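Local coordinates for protein Cd1 (Flavonifractor plautii, PDB 7D39) that binds FMN and probably reduces the ring double bond of flavones and flavonols, the step that starts their breakdown in gut bacteria, at residues F85-F90 against T151-D156; I139-V144 against M159-P164; N114-K119 against G267-G272. One frame throughout, in Å; residues are numbered along the deposited sequence.

Contact 1. Residues F85-F90 against T151-D156. With FMN (flavin mononucleotide), chain B.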
loop_
_atom_site.group_PDB
_atom_site.type_symbol
_atom_site.label_atom_id
_atom_site.label_comp_id
_atom_site.label_asym_id
_atom_site.label_seq_id
_atom_site.Cartn_x
_atom_site.Cartn_y
_atom_site.Cartn_z
ATOM N N PHE A 85 -4.316 -2.880 9.503
ATOM C CA PHE A 85 -4.039 -1.482 9.476
ATOM C C PHE A 85 -5.335 -0.709 9.368
ATOM O O PHE A 85 -6.015 -0.799 8.383
ATOM C CB PHE A 85 -3.158 -1.197 8.270
ATOM C CG PHE A 85 -2.356 0.047 8.366
ATOM C CD1 PHE A 85 -1.069 0.073 7.919
ATOM C CD2 PHE A 85 -2.888 1.183 8.885
ATOM C CE1 PHE A 85 -0.334 1.203 8.000
ATOM C CE2 PHE A 85 -2.160 2.318 8.956
ATOM C CZ PHE A 85 -0.888 2.336 8.520
ATOM N N SER A 86 -5.660 0.050 10.387
ATOM C CA SER A 86 -6.819 0.908 10.385
ATOM C C SER A 86 -6.490 2.378 10.189
ATOM O O SER A 86 -5.766 2.922 10.932
ATOM C CB SER A 86 -7.625 0.695 11.646
ATOM O OG SER A 86 -8.885 1.246 11.582
ATOM N N THR A 87 -7.035 3.007 9.174
ATOM C CA THR A 87 -6.689 4.386 8.870
ATOM C C THR A 87 -7.934 5.251 8.808
ATOM O O THR A 87 -8.962 4.833 8.272
ATOM C CB THR A 87 -5.943 4.500 7.531
ATOM O OG1 THR A 87 -5.606 5.875 7.289
ATOM C CG2 THR A 87 -6.815 4.009 6.401
ATOM N N PRO A 88 -7.880 6.450 9.378
ATOM C CA PRO A 88 -8.910 7.454 9.086
ATOM C C PRO A 88 -8.958 7.741 7.594
ATOM O O PRO A 88 -7.997 7.515 6.862
ATOM C CB PRO A 88 -8.443 8.693 9.858
ATOM C CG PRO A 88 -7.356 8.237 10.752
ATOM C CD PRO A 88 -6.798 6.969 10.227
ATOM N N ILE A 89 -10.091 8.264 7.153
ATOM C CA ILE A 89 -10.253 8.777 5.800
ATOM C C ILE A 89 -10.117 10.298 5.859
ATOM O O ILE A 89 -10.824 10.957 6.631
ATOM C CB ILE A 89 -11.605 8.363 5.205
ATOM C CG1 ILE A 89 -11.722 6.846 5.185
ATOM C CG2 ILE A 89 -11.770 8.968 3.812
ATOM C CD1 ILE A 89 -13.035 6.323 4.668
ATOM N N PHE A 90 -9.191 10.852 5.069
ATOM C CA PHE A 90 -9.005 12.292 4.906
ATOM C C PHE A 90 -9.209 12.615 3.425
ATOM O O PHE A 90 -8.550 12.016 2.573
ATOM C CB PHE A 90 -7.591 12.749 5.326
ATOM C CG PHE A 90 -7.314 12.756 6.819
ATOM C CD1 PHE A 90 -8.279 12.410 7.761
ATOM C CD2 PHE A 90 -6.046 13.128 7.276
ATOM C CE1 PHE A 90 -7.977 12.436 9.130
ATOM C CE2 PHE A 90 -5.737 13.145 8.628
ATOM C CZ PHE A 90 -6.711 12.796 9.567
ATOM N N THR A 151 -14.200 7.526 -1.567
ATOM C CA THR A 151 -14.064 6.835 -2.848
ATOM C C THR A 151 -12.624 6.539 -3.257
ATOM O O THR A 151 -12.415 5.937 -4.316
ATOM C CB THR A 151 -14.728 7.647 -3.960
ATOM O OG1 THR A 151 -14.256 9.003 -3.905
ATOM C CG2 THR A 151 -16.218 7.640 -3.792
ATOM N N ARG A 152 -11.625 6.938 -2.472
ATOM C CA ARG A 152 -10.241 6.720 -2.859
ATOM C C ARG A 152 -9.427 5.945 -1.834
ATOM O O ARG A 152 -8.269 5.601 -2.118
ATOM C CB ARG A 152 -9.567 8.064 -3.141
ATOM C CG ARG A 152 -10.336 8.935 -4.114
ATOM C CD ARG A 152 -9.572 10.201 -4.457
ATOM N NE ARG A 152 -8.508 9.932 -5.415
ATOM C CZ ARG A 152 -7.400 10.658 -5.548
ATOM N NH1 ARG A 152 -7.192 11.710 -4.772
ATOM N NH2 ARG A 152 -6.499 10.323 -6.471
ATOM N N THR A 153 -9.990 5.647 -0.661
ATOM C CA THR A 153 -9.154 5.159 0.428
ATOM C C THR A 153 -8.747 3.709 0.215
ATOM O O THR A 153 -7.622 3.327 0.542
ATOM C CB THR A 153 -9.871 5.358 1.777
ATOM O OG1 THR A 153 -8.982 5.029 2.848
ATOM C CG2 THR A 153 -11.154 4.506 1.867
ATOM N N GLN A 154 -9.627 2.895 -0.363
ATOM C CA GLN A 154 -9.296 1.493 -0.598
ATOM C C GLN A 154 -8.192 1.339 -1.635
ATOM O O GLN A 154 -7.388 0.401 -1.557
ATOM C CB GLN A 154 -10.541 0.738 -1.050
ATOM C CG GLN A 154 -11.551 0.510 0.027
ATOM C CD GLN A 154 -12.861 -0.013 -0.512
ATOM O OE1 GLN A 154 -13.521 0.636 -1.327
ATOM N NE2 GLN A 154 -13.237 -1.210 -0.068
ATOM N N CYS A 155 -8.159 2.218 -2.627
ATOM C CA CYS A 155 -7.055 2.212 -3.575
ATOM C C CYS A 155 -5.769 2.688 -2.906
ATOM O O CYS A 155 -4.704 2.089 -3.117
ATOM C CB CYS A 155 -7.426 3.054 -4.792
ATOM S SG CYS A 155 -6.224 3.048 -6.145
ATOM N N ASP A 156 -5.843 3.730 -2.060
ATOM C CA ASP A 156 -4.662 4.118 -1.286
ATOM C C ASP A 156 -4.153 2.937 -0.481
ATOM O O ASP A 156 -2.943 2.673 -0.434
ATOM C CB ASP A 156 -4.956 5.285 -0.338
ATOM C CG ASP A 156 -5.310 6.564 -1.054
ATOM O OD1 ASP A 156 -5.080 6.670 -2.268
ATOM O OD2 ASP A 156 -5.810 7.488 -0.384
HETATM N N1 FMN B . -14.309 11.530 6.719
HETATM C C2 FMN B . -14.843 11.065 5.600
HETATM O O2 FMN B . -15.703 10.211 5.833
HETATM N N3 FMN B . -14.469 11.517 4.372
HETATM C C4 FMN B . -13.493 12.451 4.292
HETATM O O4 FMN B . -13.056 12.949 3.271
HETATM C C4A FMN B . -12.897 12.977 5.529
HETATM N N5 FMN B . -11.957 13.891 5.534
HETATM C C5A FMN B . -11.374 14.353 6.639
HETATM C C6 FMN B . -10.376 15.311 6.614
HETATM C C7 FMN B . -9.787 15.780 7.781
HETATM C C7M FMN B . -8.711 16.833 7.737
HETATM C C8 FMN B . -10.260 15.260 9.087
HETATM C C8M FMN B . -9.650 15.775 10.361
HETATM C C9 FMN B . -11.268 14.310 9.102
HETATM C C9A FMN B . -11.828 13.836 7.933
HETATM N N10 FMN B . -12.861 12.892 7.961
HETATM C C10 FMN B . -13.372 12.441 6.768
HETATM C "C1'" FMN B . -13.279 12.357 9.252
HETATM C "C2'" FMN B . -12.300 11.285 9.748
HETATM O "O2'" FMN B . -12.252 10.147 8.909
HETATM C "C3'" FMN B . -12.612 10.903 11.225
HETATM O "O3'" FMN B . -12.443 12.000 12.079
HETATM C "C4'" FMN B . -11.796 9.678 11.707
HETATM O "O4'" FMN B . -12.266 8.465 11.148
HETATM C "C5'" FMN B . -11.774 9.622 13.225
HETATM O "O5'" FMN B . -11.074 8.530 13.714
HETATM P P FMN B . -10.358 8.329 15.030
HETATM O O1P FMN B . -9.676 7.122 14.984
HETATM O O2P FMN B . -9.449 9.393 15.152
HETATM O O3P FMN B . -11.454 8.264 15.945
#

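Contact 2. Residues I139-V144 against M159-P164. With FMN (flavin mononucleotide), chain B.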
loop_
_atom_site.group_PDB
_atom_site.type_symbol
_atom_site.label_atom_id
_atom_site.label_comp_id
_atom_site.label_asym_id
_atom_site.label_seq_id
_atom_site.Cartn_x
_atom_site.Cartn_y
_atom_site.Cartn_z
ATOM N N ILE A 139 -1.920 -8.926 4.785
ATOM C CA ILE A 139 -2.280 -7.629 5.343
ATOM C C ILE A 139 -3.745 -7.359 5.030
ATOM O O ILE A 139 -4.245 -7.723 3.963
ATOM C CB ILE A 139 -1.377 -6.497 4.799
ATOM C CG1 ILE A 139 -1.698 -5.160 5.483
ATOM C CG2 ILE A 139 -1.511 -6.389 3.266
ATOM C CD1 ILE A 139 -0.532 -4.167 5.502
ATOM N N SER A 140 -4.430 -6.722 5.973
ATOM C CA SER A 140 -5.794 -6.265 5.781
ATOM C C SER A 140 -5.901 -4.816 6.225
ATOM O O SER A 140 -5.164 -4.358 7.107
ATOM C CB SER A 140 -6.786 -7.133 6.548
ATOM O OG SER A 140 -6.952 -8.389 5.892
ATOM N N PHE A 141 -6.831 -4.100 5.602
ATOM C CA PHE A 141 -7.009 -2.679 5.836
ATOM C C PHE A 141 -8.448 -2.386 6.215
ATOM O O PHE A 141 -9.381 -3.035 5.740
ATOM C CB PHE A 141 -6.653 -1.870 4.592
ATOM C CG PHE A 141 -5.227 -2.040 4.147
ATOM C CD1 PHE A 141 -4.208 -1.374 4.799
ATOM C CD2 PHE A 141 -4.917 -2.846 3.071
ATOM C CE1 PHE A 141 -2.900 -1.515 4.385
ATOM C CE2 PHE A 141 -3.598 -2.977 2.637
ATOM C CZ PHE A 141 -2.601 -2.325 3.304
HETATM N N MSE A 142 -8.616 -1.383 7.056
HETATM C CA MSE A 142 -9.929 -0.839 7.336
HETATM C C MSE A 142 -9.789 0.664 7.213
HETATM O O MSE A 142 -8.868 1.231 7.778
HETATM C CB MSE A 142 -10.406 -1.241 8.726
HETATM C CG MSE A 142 -10.449 -2.741 8.960
HETATM SE SE MSE A 142 -11.191 -3.191 10.738
HETATM C CE MSE A 142 -9.606 -2.798 11.809
ATOM N N SER A 143 -10.665 1.300 6.444
ATOM C CA SER A 143 -10.700 2.749 6.328
ATOM C C SER A 143 -11.975 3.234 6.990
ATOM O O SER A 143 -13.063 2.754 6.661
ATOM C CB SER A 143 -10.659 3.197 4.865
ATOM O OG SER A 143 -9.506 2.712 4.213
ATOM N N VAL A 144 -11.838 4.161 7.935
ATOM C CA VAL A 144 -12.946 4.627 8.765
ATOM C C VAL A 144 -13.108 6.122 8.557
ATOM O O VAL A 144 -12.190 6.896 8.848
ATOM C CB VAL A 144 -12.719 4.314 10.251
ATOM C CG1 VAL A 144 -13.955 4.687 11.057
ATOM C CG2 VAL A 144 -12.351 2.833 10.441
HETATM N N MSE A 159 -2.336 0.478 -2.526
HETATM C CA MSE A 159 -1.057 0.997 -2.874
HETATM C C MSE A 159 0.054 0.582 -1.923
HETATM O O MSE A 159 1.097 0.251 -2.392
HETATM C CB MSE A 159 -1.161 2.490 -3.042
HETATM C CG MSE A 159 -0.154 2.931 -4.060
HETATM SE SE MSE A 159 -0.419 2.286 -5.902
HETATM C CE MSE A 159 -2.067 3.109 -6.274
ATOM N N LEU A 160 -0.160 0.625 -0.623
ATOM C CA LEU A 160 0.852 0.249 0.359
ATOM C C LEU A 160 1.256 -1.215 0.197
ATOM O O LEU A 160 2.447 -1.546 0.231
ATOM C CB LEU A 160 0.340 0.529 1.770
ATOM C CG LEU A 160 1.284 0.044 2.879
ATOM C CD1 LEU A 160 2.622 0.774 2.756
ATOM C CD2 LEU A 160 0.704 0.261 4.264
ATOM N N ALA A 161 0.275 -2.100 0.003
ATOM C CA ALA A 161 0.556 -3.524 -0.181
ATOM C C ALA A 161 1.237 -3.802 -1.514
ATOM O O ALA A 161 2.011 -4.761 -1.623
ATOM C CB ALA A 161 -0.735 -4.338 -0.095
ATOM N N LEU A 162 0.957 -2.977 -2.525
ATOM C CA LEU A 162 1.425 -3.247 -3.881
ATOM C C LEU A 162 2.942 -3.271 -3.964
ATOM O O LEU A 162 3.516 -4.069 -4.713
ATOM C CB LEU A 162 0.863 -2.198 -4.841
ATOM C CG LEU A 162 1.319 -2.264 -6.291
ATOM C CD1 LEU A 162 0.237 -1.687 -7.175
ATOM C CD2 LEU A 162 2.607 -1.485 -6.469
ATOM N N THR A 163 3.615 -2.380 -3.241
ATOM C CA THR A 163 5.063 -2.282 -3.375
ATOM C C THR A 163 5.747 -3.596 -3.020
ATOM O O THR A 163 6.466 -4.147 -3.862
ATOM C CB THR A 163 5.551 -1.069 -2.568
ATOM O OG1 THR A 163 5.263 0.118 -3.316
ATOM C CG2 THR A 163 7.047 -1.108 -2.262
ATOM N N PRO A 164 5.559 -4.159 -1.816
ATOM C CA PRO A 164 6.140 -5.474 -1.505
ATOM C C PRO A 164 5.298 -6.655 -1.954
ATOM O O PRO A 164 5.675 -7.797 -1.673
ATOM C CB PRO A 164 6.235 -5.447 0.024
ATOM C CG PRO A 164 5.053 -4.599 0.420
ATOM C CD PRO A 164 4.978 -3.517 -0.628
HETATM N N1 FMN B . -14.309 11.530 6.719
HETATM C C2 FMN B . -14.843 11.065 5.600
HETATM O O2 FMN B . -15.703 10.211 5.833
HETATM N N3 FMN B . -14.469 11.517 4.372
HETATM C C4 FMN B . -13.493 12.451 4.292
HETATM O O4 FMN B . -13.056 12.949 3.271
HETATM C C4A FMN B . -12.897 12.977 5.529
HETATM N N5 FMN B . -11.957 13.891 5.534
HETATM C C5A FMN B . -11.374 14.353 6.639
HETATM C C6 FMN B . -10.376 15.311 6.614
HETATM C C7 FMN B . -9.787 15.780 7.781
HETATM C C7M FMN B . -8.711 16.833 7.737
HETATM C C8 FMN B . -10.260 15.260 9.087
HETATM C C8M FMN B . -9.650 15.775 10.361
HETATM C C9 FMN B . -11.268 14.310 9.102
HETATM C C9A FMN B . -11.828 13.836 7.933
HETATM N N10 FMN B . -12.861 12.892 7.961
HETATM C C10 FMN B . -13.372 12.441 6.768
HETATM C "C1'" FMN B . -13.279 12.357 9.252
HETATM C "C2'" FMN B . -12.300 11.285 9.748
HETATM O "O2'" FMN B . -12.252 10.147 8.909
HETATM C "C3'" FMN B . -12.612 10.903 11.225
HETATM O "O3'" FMN B . -12.443 12.000 12.079
HETATM C "C4'" FMN B . -11.796 9.678 11.707
HETATM O "O4'" FMN B . -12.266 8.465 11.148
HETATM C "C5'" FMN B . -11.774 9.622 13.225
HETATM O "O5'" FMN B . -11.074 8.530 13.714
HETATM P P FMN B . -10.358 8.329 15.030
HETATM O O1P FMN B . -9.676 7.122 14.984
HETATM O O2P FMN B . -9.449 9.393 15.152
HETATM O O3P FMN B . -11.454 8.264 15.945
#

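Contact 3. Residues N114-K119 against G267-G272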
loop_
_atom_site.group_PDB
_atom_site.type_symbol
_atom_site.label_atom_id
_atom_site.label_comp_id
_atom_site.label_asym_id
_atom_site.label_seq_id
_atom_site.Cartn_x
_atom_site.Cartn_y
_atom_site.Cartn_z
ATOM N N ASN A 114 14.175 -6.143 -4.301
ATOM C CA ASN A 114 14.792 -6.937 -3.258
ATOM C C ASN A 114 15.174 -8.307 -3.782
ATOM O O ASN A 114 16.185 -8.853 -3.349
ATOM C CB ASN A 114 13.877 -7.021 -2.031
ATOM C CG ASN A 114 13.794 -5.694 -1.283
ATOM O OD1 ASN A 114 14.807 -5.099 -0.944
ATOM N ND2 ASN A 114 12.583 -5.212 -1.054
ATOM N N ILE A 115 14.424 -8.850 -4.744
ATOM C CA ILE A 115 14.844 -10.091 -5.384
ATOM C C ILE A 115 16.101 -9.864 -6.210
ATOM O O ILE A 115 17.037 -10.664 -6.172
ATOM C CB ILE A 115 13.708 -10.671 -6.246
ATOM C CG1 ILE A 115 12.631 -11.295 -5.362
ATOM C CG2 ILE A 115 14.253 -11.703 -7.234
ATOM C CD1 ILE A 115 11.471 -11.864 -6.147
ATOM N N ILE A 116 16.137 -8.775 -6.973
ATOM C CA ILE A 116 17.329 -8.428 -7.738
ATOM C C ILE A 116 18.514 -8.258 -6.805
ATOM O O ILE A 116 19.585 -8.839 -7.014
ATOM C CB ILE A 116 17.072 -7.153 -8.557
ATOM C CG1 ILE A 116 16.142 -7.459 -9.729
ATOM C CG2 ILE A 116 18.386 -6.494 -8.984
ATOM C CD1 ILE A 116 15.553 -6.238 -10.371
ATOM N N GLY A 117 18.317 -7.494 -5.730
ATOM C CA GLY A 117 19.418 -7.167 -4.846
ATOM C C GLY A 117 20.009 -8.374 -4.145
ATOM O O GLY A 117 21.227 -8.466 -3.986
ATOM N N THR A 118 19.163 -9.307 -3.695
ATOM C CA THR A 118 19.737 -10.468 -3.032
ATOM C C THR A 118 20.351 -11.432 -4.037
ATOM O O THR A 118 21.241 -12.206 -3.671
ATOM C CB THR A 118 18.705 -11.189 -2.140
ATOM O OG1 THR A 118 18.037 -12.218 -2.869
ATOM C CG2 THR A 118 17.677 -10.235 -1.590
ATOM N N LYS A 119 19.913 -11.394 -5.297
ATOM C CA LYS A 119 20.552 -12.217 -6.316
ATOM C C LYS A 119 21.945 -11.696 -6.631
ATOM O O LYS A 119 22.909 -12.463 -6.691
ATOM C CB LYS A 119 19.693 -12.253 -7.577
ATOM C CG LYS A 119 20.036 -13.384 -8.529
ATOM C CD LYS A 119 18.761 -14.123 -8.914
ATOM C CE LYS A 119 17.954 -14.473 -7.658
ATOM N NZ LYS A 119 16.551 -14.883 -7.961
ATOM N N GLY A 267 5.801 -7.210 -14.035
ATOM C CA GLY A 267 5.594 -5.789 -14.224
ATOM C C GLY A 267 6.591 -4.940 -13.473
ATOM O O GLY A 267 7.000 -3.883 -13.966
ATOM N N LYS A 268 7.005 -5.389 -12.285
ATOM C CA LYS A 268 7.975 -4.636 -11.500
ATOM C C LYS A 268 9.358 -4.673 -12.144
ATOM O O LYS A 268 10.081 -3.674 -12.124
ATOM C CB LYS A 268 8.029 -5.179 -10.074
ATOM C CG LYS A 268 6.848 -4.771 -9.191
ATOM C CD LYS A 268 7.042 -5.221 -7.737
ATOM C CE LYS A 268 5.788 -4.918 -6.899
ATOM N NZ LYS A 268 5.386 -3.493 -7.049
ATOM N N PHE A 269 9.750 -5.820 -12.700
ATOM C CA PHE A 269 11.032 -5.918 -13.386
ATOM C C PHE A 269 11.085 -4.963 -14.569
ATOM O O PHE A 269 12.068 -4.234 -14.750
ATOM C CB PHE A 269 11.269 -7.362 -13.837
ATOM C CG PHE A 269 11.537 -8.311 -12.702
ATOM C CD1 PHE A 269 12.115 -7.850 -11.524
ATOM C CD2 PHE A 269 11.214 -9.658 -12.800
ATOM C CE1 PHE A 269 12.362 -8.712 -10.470
ATOM C CE2 PHE A 269 11.461 -10.522 -11.741
ATOM C CZ PHE A 269 12.027 -10.052 -10.575
ATOM N N ILE A 270 10.018 -4.923 -15.363
ATOM C CA ILE A 270 9.958 -3.982 -16.477
ATOM C C ILE A 270 10.048 -2.555 -15.966
ATOM O O ILE A 270 10.826 -1.736 -16.468
ATOM C CB ILE A 270 8.668 -4.192 -17.289
ATOM C CG1 ILE A 270 8.660 -5.576 -17.933
ATOM C CG2 ILE A 270 8.544 -3.098 -18.338
ATOM C CD1 ILE A 270 7.313 -5.975 -18.456
ATOM N N HIS A 271 9.220 -2.229 -14.979
ATOM C CA HIS A 271 9.192 -0.874 -14.455
ATOM C C HIS A 271 10.568 -0.472 -13.955
ATOM O O HIS A 271 11.063 0.616 -14.258
ATOM C CB HIS A 271 8.153 -0.787 -13.338
ATOM C CG HIS A 271 7.981 0.583 -12.772
ATOM N ND1 HIS A 271 8.078 0.841 -11.422
ATOM C CD2 HIS A 271 7.686 1.766 -13.362
ATOM C CE1 HIS A 271 7.863 2.125 -11.207
ATOM N NE2 HIS A 271 7.624 2.707 -12.367
ATOM N N GLY A 272 11.209 -1.360 -13.199
ATOM C CA GLY A 272 12.515 -1.048 -12.659
ATOM C C GLY A 272 13.583 -0.910 -13.734
ATOM O O GLY A 272 14.506 -0.103 -13.603
#

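Contact 1. Residues F85-F90 against T151-D156
I89 sets CG1 anti to its own carbonyl carbon (chi1 -59°), and T153, with OG1 anti to the backbone N (-173°), presents both OG1 and the CG2 methyl to that chain. The two side chains cross at about a right angle, I89 CD1 lying 3.8 Å from T153 CG2. T153 OG1 also comes within 4.3 Å of T87 CG2, but its hydrogen bond goes to S143 OG on the neighbouring strand. The other methyl of I89, CG2, faces the flavin and sits 3.8 Å from FMN N3. Main-chain atoms add to the hold: FMN O2' donates to I89 O at 2.8 Å, while the bond from I89 N to the same hydroxyl is weak. T87 OG1 donates to a lone pair of P88 O, in the carbonyl plane, tying the T87 side chain to the next residue. Next along, the F90 ring lies with one face over FMN C7, and F90 CE1 is 3.6 Å from FMN C8. With an alanine here, the dimethylbenzene end of the flavin is likely to lose that cover. This part of the chain, holding FMN close to the start of helix 153-162, belongs to the cofactor site of the flavodoxin-like fold.

Contact 2. Residues I139-V144 against M159-P164
F141 meets the helix with the rim of its ring: L160 CD2 lies 4.0 Å from F141 CE1, and A161 CB is 4.2 Å from F141 CE2, both near the ring plane. The helix thus touches the ring at the two corners either side of CZ. I139, two residues earlier on the same face of the strand, adds the third touch, its CG2 methyl 4.0 Å from A161 CB. That methyl, between the backbone N and the carbonyl carbon, is put there by a CG1 that stands anti to the N (chi1 -175°). A161 CB touches both I139 and F141; so small a side chain is consistent with the close approach of the backbones, the CA atoms of I139 and A161 being 7.4 Å apart. The contact is wholly apolar and all four side chains are buried.

The next shell fixes these groups. F141 also packs on F85 of strand 82-88 and, like L160, on F98 of helix 96-109; L160 reaches T102 and F105 of that helix as well. A161 rests on V168 of strand 167-174. Backbone bonds hold strand 138-144 between strands 82-88 and 167-174, and on its other face S140 OG accepts a bond from D170 N. Farther along, the strand ends at the cofactor, where FMN O4' donates to V144 O at 2.8 Å. The ribityl chain is thereby tied to the same strand that carries F141, though well away from L160 and A161.

Strand 138-144, helix 153-162 and strand 167-174 follow one another as a beta-alpha-beta crossover, and the packing of I139 and F141 on L160 and A161 is the seat of the connecting helix on the parallel sheet of a flavodoxin-like domain.

Contact 3. Residues N114-K119 against G267-G272
Helices 111-124 and 265-285 come together with I116 and F269 as the nearest backbone pair, their CA atoms 8.8 Å apart, so side chains rather than main chains do the touching. This is helix-on-helix packing at the rim of the molecule: one partner lies in the FMN reductase family region, the other is the long helix that follows the small antiparallel sheet.

F269 carries the contact. Its CB does not aim at the other helix, but CG stands anti to the carbonyl carbon (chi1 -70°) and the ring reaches across, one side against I116 and its far end, CZ, near I115. The I116 chain runs past the ring in the opposite direction; its CD1 lies obliquely to the ring, and I116 CG1 is 4.1 Å from F269 CE1. I115 comes in at the ring edge. Only carbon meets carbon here, and I116 is exposed, so the joint is a small apolar patch at the surface.

Around it, L134 of helix 131-134 packs on I115. K268, next to F269, turns elsewhere: its NZ bonds to L162 O, which ties the long helix to the end of helix 153-162, and to H262 O just ahead of its own helix, and a long, weak ion pair runs to D110. At the ring, I116 CD1 lies 4.0 Å from both F269 CD1 and F269 CE1, while I115 CG2 is 4.3 Å from F269 CZ.

In the fold
Contacts 1 and 2 are core contacts, their centres 9 Å apart, and share helix 153-162: its first turn meets the end of strand 82-88, its last turn the neighbouring strand 138-144. They join directly through a backbone bond from T87 N to M142 O. Both also reach FMN, but contact 1 mixes methyl packing with polar groups at the flavin, whereas contact 2 is apolar between strand and helix. Contact 3 lies at the surface, about 21 Å from contact 2 and 28 Å from contact 1, centre to centre, and joins two helices without touching the cofactor. Contacts 2 and 3 nonetheless meet at the end of helix 153-162.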